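Local coordinates for protein adenylate kinase (Schistosoma mansoni, PDB 3UMF) that probably catalyses reversible phosphoryl transfer between ATP and AMP, yielding two ADP, at residues A29-V34 with F111-Y116; V145-L150 with T166-F171. One frame throughout, in Å; residues are numbered along the deposited sequence.

Interaction 1. Residues A29-V34 with F111-Y116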
ATOM      1  N   ALA A  29     -12.121  -9.531   9.057  1.00 58.95           N
ATOM      2  CA  ALA A  29     -11.341  -8.597   8.239  1.00 47.07           C
ATOM      3  C   ALA A  29     -10.706  -9.213   6.994  1.00 43.41           C
ATOM      4  O   ALA A  29     -10.066 -10.265   7.058  1.00 42.92           O
ATOM      5  CB  ALA A  29     -10.268  -7.915   9.083  1.00 44.25           C
ATOM      6  N   LYS A  30     -10.900  -8.540   5.861  1.00 36.18           N
ATOM      7  CA  LYS A  30     -10.254  -8.893   4.602  1.00 38.20           C
ATOM      8  C   LYS A  30      -9.289  -7.781   4.220  1.00 42.15           C
ATOM      9  O   LYS A  30      -9.708  -6.661   3.927  1.00 41.96           O
ATOM     10  CB  LYS A  30     -11.304  -9.072   3.506  1.00 43.87           C
ATOM     11  CG  LYS A  30     -12.212 -10.272   3.701  1.00 50.88           C
ATOM     12  CD  LYS A  30     -13.501 -10.094   2.924  1.00 62.01           C
ATOM     13  CE  LYS A  30     -13.991 -11.404   2.335  1.00 71.07           C
ATOM     14  NZ  LYS A  30     -14.824 -11.159   1.124  1.00 71.64           N
ATOM     15  N   VAL A  31      -7.998  -8.093   4.220  1.00 34.59           N
ATOM     16  CA  VAL A  31      -6.969  -7.081   4.013  1.00 32.41           C
ATOM     17  C   VAL A  31      -6.322  -7.181   2.639  1.00 31.87           C
ATOM     18  O   VAL A  31      -5.825  -8.238   2.245  1.00 32.13           O
ATOM     19  CB  VAL A  31      -5.873  -7.170   5.093  1.00 32.44           C
ATOM     20  CG1 VAL A  31      -4.717  -6.238   4.768  1.00 33.42           C
ATOM     21  CG2 VAL A  31      -6.459  -6.851   6.457  1.00 34.91           C
ATOM     22  N   ILE A  32      -6.334  -6.071   1.911  1.00 29.20           N
ATOM     23  CA  ILE A  32      -5.728  -6.012   0.591  1.00 27.65           C
ATOM     24  C   ILE A  32      -4.516  -5.090   0.606  1.00 31.59           C
ATOM     25  O   ILE A  32      -4.649  -3.868   0.709  1.00 30.08           O
ATOM     26  CB  ILE A  32      -6.739  -5.498  -0.450  1.00 29.87           C
ATOM     27  CG1 ILE A  32      -7.967  -6.412  -0.485  1.00 31.80           C
ATOM     28  CG2 ILE A  32      -6.096  -5.402  -1.825  1.00 27.64           C
ATOM     29  CD1 ILE A  32      -9.150  -5.810  -1.206  1.00 33.81           C
ATOM     30  N   PHE A  33      -3.328  -5.675   0.519  1.00 30.44           N
ATOM     31  CA  PHE A  33      -2.107  -4.894   0.389  1.00 28.35           C
ATOM     32  C   PHE A  33      -2.034  -4.315  -1.026  1.00 31.14           C
ATOM     33  O   PHE A  33      -2.316  -5.013  -2.000  1.00 26.31           O
ATOM     34  CB  PHE A  33      -0.884  -5.775   0.657  1.00 27.07           C
ATOM     35  CG  PHE A  33      -0.749  -6.222   2.094  1.00 36.23           C
ATOM     36  CD1 PHE A  33      -1.236  -5.448   3.135  1.00 34.16           C
ATOM     37  CD2 PHE A  33      -0.116  -7.421   2.401  1.00 38.91           C
ATOM     38  CE1 PHE A  33      -1.097  -5.863   4.453  1.00 36.77           C
ATOM     39  CE2 PHE A  33       0.027  -7.838   3.716  1.00 39.53           C
ATOM     40  CZ  PHE A  33      -0.467  -7.057   4.742  1.00 34.86           C
ATOM     41  N   VAL A  34      -1.664  -3.044  -1.141  1.00 26.15           N
ATOM     42  CA  VAL A  34      -1.522  -2.411  -2.452  1.00 25.00           C
ATOM     43  C   VAL A  34      -0.111  -1.863  -2.663  1.00 26.57           C
ATOM     44  O   VAL A  34       0.379  -1.043  -1.878  1.00 27.47           O
ATOM     45  CB  VAL A  34      -2.562  -1.285  -2.660  1.00 37.57           C
ATOM     46  CG1 VAL A  34      -2.377  -0.632  -4.025  1.00 37.89           C
ATOM     47  CG2 VAL A  34      -3.969  -1.839  -2.525  1.00 32.82           C
ATOM     48  N   PHE A 111     -10.203  -3.785   3.968  1.00 30.92           N
ATOM     49  CA  PHE A 111      -9.234  -2.720   4.167  1.00 33.44           C
ATOM     50  C   PHE A 111      -8.239  -2.704   3.019  1.00 34.62           C
ATOM     51  O   PHE A 111      -7.602  -3.719   2.732  1.00 32.91           O
ATOM     52  CB  PHE A 111      -8.484  -2.920   5.488  1.00 28.53           C
ATOM     53  CG  PHE A 111      -9.341  -2.753   6.708  1.00 33.29           C
ATOM     54  CD1 PHE A 111     -10.072  -3.817   7.211  1.00 36.19           C
ATOM     55  CD2 PHE A 111      -9.422  -1.526   7.352  1.00 30.73           C
ATOM     56  CE1 PHE A 111     -10.867  -3.662   8.333  1.00 35.07           C
ATOM     57  CE2 PHE A 111     -10.217  -1.368   8.478  1.00 31.77           C
ATOM     58  CZ  PHE A 111     -10.938  -2.436   8.966  1.00 32.88           C
ATOM     59  N   LEU A 112      -8.129  -1.560   2.352  1.00 30.79           N
ATOM     60  CA  LEU A 112      -7.043  -1.325   1.411  1.00 31.44           C
ATOM     61  C   LEU A 112      -5.915  -0.648   2.170  1.00 32.12           C
ATOM     62  O   LEU A 112      -6.093   0.454   2.696  1.00 33.07           O
ATOM     63  CB  LEU A 112      -7.496  -0.402   0.274  1.00 33.91           C
ATOM     64  CG  LEU A 112      -8.293  -0.969  -0.900  1.00 35.92           C
ATOM     65  CD1 LEU A 112      -8.687   0.152  -1.851  1.00 43.41           C
ATOM     66  CD2 LEU A 112      -7.489  -2.022  -1.634  1.00 37.40           C
ATOM     67  N   ILE A 113      -4.761  -1.301   2.251  1.00 30.38           N
ATOM     68  CA  ILE A 113      -3.589  -0.666   2.842  1.00 32.91           C
ATOM     69  C   ILE A 113      -2.700  -0.140   1.726  1.00 33.58           C
ATOM     70  O   ILE A 113      -2.069  -0.916   1.003  1.00 30.21           O
ATOM     71  CB  ILE A 113      -2.766  -1.627   3.716  1.00 33.76           C
ATOM     72  CG1 ILE A 113      -3.670  -2.635   4.429  1.00 36.55           C
ATOM     73  CG2 ILE A 113      -1.915  -0.830   4.703  1.00 33.75           C
ATOM     74  CD1 ILE A 113      -4.537  -2.046   5.514  1.00 34.25           C
ATOM     75  N   ASP A 114      -2.642   1.180   1.606  1.00 33.57           N
ATOM     76  CA  ASP A 114      -1.957   1.833   0.498  1.00 37.30           C
ATOM     77  C   ASP A 114      -0.448   1.883   0.725  1.00 38.04           C
ATOM     78  O   ASP A 114       0.022   2.440   1.720  1.00 37.47           O
ATOM     79  CB  ASP A 114      -2.520   3.249   0.309  1.00 42.68           C
ATOM     80  CG  ASP A 114      -2.181   3.846  -1.046  1.00 57.42           C
ATOM     81  OD1 ASP A 114      -1.026   3.702  -1.494  1.00 54.85           O
ATOM     82  OD2 ASP A 114      -3.073   4.466  -1.663  1.00 66.73           O
ATOM     83  N   GLY A 115       0.306   1.291  -0.198  1.00 33.91           N
ATOM     84  CA  GLY A 115       1.759   1.327  -0.149  1.00 32.08           C
ATOM     85  C   GLY A 115       2.351   0.514   0.991  1.00 39.37           C
ATOM     86  O   GLY A 115       3.345   0.918   1.597  1.00 40.12           O
ATOM     87  N   TYR A 116       1.740  -0.632   1.278  1.00 36.65           N
ATOM     88  CA  TYR A 116       2.188  -1.510   2.356  1.00 31.72           C
ATOM     89  C   TYR A 116       1.893  -2.957   1.976  1.00 33.14           C
ATOM     90  O   TYR A 116       0.855  -3.232   1.382  1.00 30.42           O
ATOM     91  CB  TYR A 116       1.463  -1.146   3.659  1.00 35.24           C
ATOM     92  CG  TYR A 116       2.030  -1.782   4.913  1.00 38.24           C
ATOM     93  CD1 TYR A 116       2.920  -1.088   5.725  1.00 34.15           C
ATOM     94  CD2 TYR A 116       1.663  -3.067   5.296  1.00 40.40           C
ATOM     95  CE1 TYR A 116       3.439  -1.664   6.876  1.00 40.33           C
ATOM     96  CE2 TYR A 116       2.178  -3.649   6.444  1.00 39.78           C
ATOM     97  CZ  TYR A 116       3.064  -2.941   7.230  1.00 43.65           C
ATOM     98  OH  TYR A 116       3.577  -3.517   8.373  1.00 45.29           O
TER
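Strands 30-34 and 111-114 run side by side and parallel, their axes diverging by only 24°, and I32 supplies both its N and its O to the joint. I32 N donates to F111 O (2.8 Å), while I32 O accepts from I113 N (3.0 Å). K30 O, bound by F111 N, and V34 N, which donates to I113 O, continue the pairing at either end. V31 and F33 instead turn their backbone polar groups to the opposite side, towards L134, C135 and I137, so 30-34 is an inner strand. At the exit of strand 111-114, a type II turn from I113 to Y116 brings G115 N and Y116 N to V34 O, both through weak bonds.

Two apolar layers flank this backbone. On one, L112 CD2 lies between the branches of two neighbours, 3.7 Å from I32 CG2 and 3.6 Å from V34 CG2; helix 42-53 covers this layer. On the other, I113 CG1 meets V31 CG1 (3.8 Å) and sits near the plane of the F33 ring, at its edge beside CD1 (3.9 Å). The Y116 ring, carried beside its own carbonyl carbon by chi1 of -168°, turns its edge to the face of F33 in an offset edge-to-face pair, with planes at 62° and CD2 4.0 Å from F33 CE1. Helix 90-104 packs over V31, F111 and Y116.

D114, on the same layer as V34, directs its carboxylate away from the strand pair to K42 and H57. In this P-loop kinase fold, four backbone bonds and close aliphatic packing thus join the strand leading into the phosphate-binding loop to the strand whose end carries D114, itself salt-bridged to K42 at the start of helix 42-53.

Interaction 2. Residues V145-L150 with T166-F171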
ATOM      1  N   VAL A 145       7.692   2.288 -19.546  1.00 26.17           N
ATOM      2  CA  VAL A 145       6.352   2.847 -19.373  1.00 26.05           C
ATOM      3  C   VAL A 145       6.369   4.046 -18.422  1.00 27.40           C
ATOM      4  O   VAL A 145       5.746   5.071 -18.697  1.00 26.90           O
ATOM      5  CB  VAL A 145       5.360   1.780 -18.859  1.00 32.23           C
ATOM      6  CG1 VAL A 145       4.107   2.429 -18.297  1.00 34.58           C
ATOM      7  CG2 VAL A 145       5.009   0.801 -19.978  1.00 31.88           C
ATOM      8  N   MET A 146       7.077   3.912 -17.306  1.00 23.27           N
ATOM      9  CA  MET A 146       7.231   5.014 -16.358  1.00 24.60           C
ATOM     10  C   MET A 146       7.827   6.256 -17.022  1.00 23.62           C
ATOM     11  O   MET A 146       7.333   7.368 -16.826  1.00 28.67           O
ATOM     12  CB  MET A 146       8.084   4.578 -15.162  1.00 23.86           C
ATOM     13  CG  MET A 146       8.396   5.676 -14.146  1.00 30.91           C
ATOM     14  SD  MET A 146       9.803   6.730 -14.577  1.00 29.89           S
ATOM     15  CE  MET A 146      11.165   5.560 -14.569  1.00 26.67           C
ATOM     16  N   ARG A 147       8.892   6.064 -17.799  1.00 22.31           N
ATOM     17  CA  ARG A 147       9.554   7.162 -18.509  1.00 23.24           C
ATOM     18  C   ARG A 147       8.617   7.872 -19.487  1.00 28.99           C
ATOM     19  O   ARG A 147       8.597   9.102 -19.562  1.00 29.32           O
ATOM     20  CB  ARG A 147      10.779   6.642 -19.281  1.00 25.81           C
ATOM     21  CG  ARG A 147      11.958   6.179 -18.425  1.00 29.69           C
ATOM     22  CD  ARG A 147      13.072   5.629 -19.315  1.00 41.85           C
ATOM     23  NE  ARG A 147      14.237   5.164 -18.565  1.00 42.64           N
ATOM     24  CZ  ARG A 147      15.343   5.879 -18.383  1.00 43.75           C
ATOM     25  NH1 ARG A 147      15.437   7.099 -18.894  1.00 48.12           N
ATOM     26  NH2 ARG A 147      16.357   5.376 -17.690  1.00 40.27           N
ATOM     27  N   LYS A 148       7.852   7.090 -20.243  1.00 25.27           N
ATOM     28  CA  LYS A 148       6.932   7.637 -21.237  1.00 28.20           C
ATOM     29  C   LYS A 148       5.798   8.381 -20.541  1.00 31.25           C
ATOM     30  O   LYS A 148       5.187   9.291 -21.102  1.00 31.93           O
ATOM     31  CB  LYS A 148       6.374   6.501 -22.102  1.00 41.68           C
ATOM     32  CG  LYS A 148       5.597   6.946 -23.330  1.00 56.85           C
ATOM     33  CD  LYS A 148       4.095   6.887 -23.097  1.00 63.08           C
ATOM     34  N   ARG A 149       5.537   7.992 -19.298  1.00 27.19           N
ATOM     35  CA  ARG A 149       4.437   8.547 -18.530  1.00 31.29           C
ATOM     36  C   ARG A 149       4.833   9.824 -17.774  1.00 28.73           C
ATOM     37  O   ARG A 149       4.091  10.806 -17.785  1.00 25.13           O
ATOM     38  CB  ARG A 149       3.908   7.477 -17.562  1.00 31.33           C
ATOM     39  CG  ARG A 149       2.468   7.647 -17.134  1.00 41.77           C
ATOM     40  CD  ARG A 149       1.925   6.366 -16.515  1.00 41.74           C
ATOM     41  NE  ARG A 149       1.144   5.577 -17.468  1.00 35.57           N
ATOM     42  CZ  ARG A 149       0.657   4.366 -17.210  1.00 36.68           C
ATOM     43  NH1 ARG A 149       0.878   3.798 -16.031  1.00 36.25           N
ATOM     44  NH2 ARG A 149      -0.045   3.721 -18.131  1.00 35.31           N
ATOM     45  N   LEU A 150       6.008   9.822 -17.144  1.00 25.85           N
ATOM     46  CA  LEU A 150       6.408  10.932 -16.267  1.00 26.89           C
ATOM     47  C   LEU A 150       7.450  11.879 -16.864  1.00 23.04           C
ATOM     48  O   LEU A 150       7.506  13.058 -16.508  1.00 31.01           O
ATOM     49  CB  LEU A 150       6.963  10.387 -14.942  1.00 25.95           C
ATOM     50  CG  LEU A 150       6.099   9.406 -14.144  1.00 26.06           C
ATOM     51  CD1 LEU A 150       6.816   8.997 -12.865  1.00 24.40           C
ATOM     52  CD2 LEU A 150       4.739  10.017 -13.835  1.00 25.29           C
ATOM     53  N   THR A 166      16.569  11.359 -11.007  1.00 31.07           N
ATOM     54  CA  THR A 166      16.199  11.074  -9.622  1.00 25.79           C
ATOM     55  C   THR A 166      14.987  10.144  -9.569  1.00 24.51           C
ATOM     56  O   THR A 166      14.948   9.199  -8.779  1.00 26.57           O
ATOM     57  CB  THR A 166      15.895  12.365  -8.835  1.00 31.52           C
ATOM     58  OG1 THR A 166      17.083  13.160  -8.747  1.00 39.26           O
ATOM     59  CG2 THR A 166      15.410  12.034  -7.425  1.00 29.08           C
ATOM     60  N   ILE A 167      14.006  10.410 -10.425  1.00 24.70           N
ATOM     61  CA  ILE A 167      12.805   9.583 -10.510  1.00 27.52           C
ATOM     62  C   ILE A 167      13.114   8.192 -11.072  1.00 27.39           C
ATOM     63  O   ILE A 167      12.541   7.190 -10.631  1.00 26.11           O
ATOM     64  CB  ILE A 167      11.718  10.274 -11.364  1.00 30.62           C
ATOM     65  CG1 ILE A 167      11.216  11.535 -10.653  1.00 28.91           C
ATOM     66  CG2 ILE A 167      10.563   9.326 -11.651  1.00 24.90           C
ATOM     67  CD1 ILE A 167      10.123  12.264 -11.405  1.00 36.11           C
ATOM     68  N   VAL A 168      14.019   8.127 -12.045  1.00 22.85           N
ATOM     69  CA  VAL A 168      14.468   6.837 -12.564  1.00 26.72           C
ATOM     70  C   VAL A 168      15.093   6.001 -11.447  1.00 28.27           C
ATOM     71  O   VAL A 168      14.757   4.829 -11.284  1.00 23.93           O
ATOM     72  CB  VAL A 168      15.464   6.999 -13.734  1.00 30.25           C
ATOM     73  CG1 VAL A 168      16.127   5.670 -14.059  1.00 30.13           C
ATOM     74  CG2 VAL A 168      14.751   7.556 -14.962  1.00 26.05           C
ATOM     75  N   LYS A 169      15.982   6.614 -10.668  1.00 26.95           N
ATOM     76  CA  LYS A 169      16.606   5.946  -9.526  1.00 28.29           C
ATOM     77  C   LYS A 169      15.592   5.562  -8.450  1.00 26.22           C
ATOM     78  O   LYS A 169      15.722   4.521  -7.806  1.00 26.02           O
ATOM     79  CB  LYS A 169      17.693   6.829  -8.906  1.00 23.81           C
ATOM     80  CG  LYS A 169      18.868   7.112  -9.820  1.00 26.10           C
ATOM     81  CD  LYS A 169      19.394   5.839 -10.458  1.00 33.40           C
ATOM     82  CE  LYS A 169      20.696   6.109 -11.194  1.00 45.34           C
ATOM     83  NZ  LYS A 169      20.793   5.305 -12.439  1.00 50.12           N
ATOM     84  N   ARG A 170      14.589   6.407  -8.246  1.00 22.88           N
ATOM     85  CA  ARG A 170      13.546   6.102  -7.269  1.00 27.25           C
ATOM     86  C   ARG A 170      12.734   4.893  -7.727  1.00 25.88           C
ATOM     87  O   ARG A 170      12.337   4.055  -6.915  1.00 26.04           O
ATOM     88  CB  ARG A 170      12.636   7.310  -7.045  1.00 29.60           C
ATOM     89  CG  ARG A 170      11.613   7.116  -5.934  1.00 32.04           C
ATOM     90  CD  ARG A 170      10.735   8.347  -5.778  1.00 34.00           C
ATOM     91  NE  ARG A 170      11.519   9.528  -5.426  1.00 32.03           N
ATOM     92  CZ  ARG A 170      11.036  10.765  -5.406  1.00 29.96           C
ATOM     93  NH1 ARG A 170       9.770  10.989  -5.720  1.00 25.43           N
ATOM     94  NH2 ARG A 170      11.823  11.779  -5.077  1.00 32.83           N
ATOM     95  N   PHE A 171      12.501   4.810  -9.033  1.00 20.35           N
ATOM     96  CA  PHE A 171      11.831   3.664  -9.639  1.00 18.87           C
ATOM     97  C   PHE A 171      12.632   2.378  -9.421  1.00 22.95           C
ATOM     98  O   PHE A 171      12.086   1.356  -9.012  1.00 26.69           O
ATOM     99  CB  PHE A 171      11.623   3.904 -11.142  1.00 17.60           C
ATOM    100  CG  PHE A 171      11.043   2.724 -11.873  1.00 23.43           C
ATOM    101  CD1 PHE A 171       9.673   2.599 -12.033  1.00 25.42           C
ATOM    102  CD2 PHE A 171      11.866   1.738 -12.398  1.00 25.91           C
ATOM    103  CE1 PHE A 171       9.134   1.512 -12.705  1.00 24.94           C
ATOM    104  CE2 PHE A 171      11.332   0.645 -13.063  1.00 30.32           C
ATOM    105  CZ  PHE A 171       9.963   0.536 -13.218  1.00 28.83           C
TER
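R147 NH2 is gripped by a salt bridge to E143 OE2, one helical turn back, and at the same time lies against V168, 3.7 Å from its CG1. The other branch, V168 CG2, comes over one face of the guanidinium, displaced toward its rim, and stands 3.8 Å from NH2. R147 reaches this place through a chain extended from CG to NE. The charged group is thus anchored within its own helix and only rests on the partner helix.

M146 does most of the joining. Its CG is set anti to the backbone N (chi1 176°), and bends at the next two torsions turn the terminal methyl towards the second helix, where CE lies 3.8 Å from F171 CB and 4.1 Å from V168 CG2. M146 and F171 lie alongside, heading opposite ways, with M146 CG 3.9 Å from F171 CD1. Further along, I167 CG2 touches two groups of the first helix, M146 SD and L150 CD1, each at 4.0 Å.

The segments 145-150 and 166-171 run in roughly opposite directions, at 144°, with axes 11.0 Å apart at their closest, a spacing that long side chains bridge. V168 also touches L151 and F171 touches V141, so the seam continues into the loops flanking helix 143-150. The helices stand before and after the part of the chain that probably corresponds to the short lid of short-form adenylate kinases. Their seam rests on van der Waals contacts of M146, L150, I167, V168 and F171, while the charge of R147 is met by E143 in its own helix.

In the fold
From the N terminus, strand 30-35 comes first and takes the centre of the five-stranded parallel sheet. Interaction 1 closes a long loop holding helices 42-53, 60-68, 73-84 and 90-104 and strand 56-58, and sets 110-114 beside the first strand. The chain then passes through helix 120-129 to strand 135-140, which joins 30-35 on its other side. Interaction 2 follows in series and closes a much shorter loop, including the unmodelled residues 154-159, between helices 143-150 and 161-177. The two neither nest nor cross, and their nearest atoms are about 13 Å apart. R149, on helix 143-150, hydrogen-bonds G39 O, so this helix also reaches the loop after strand 30-35.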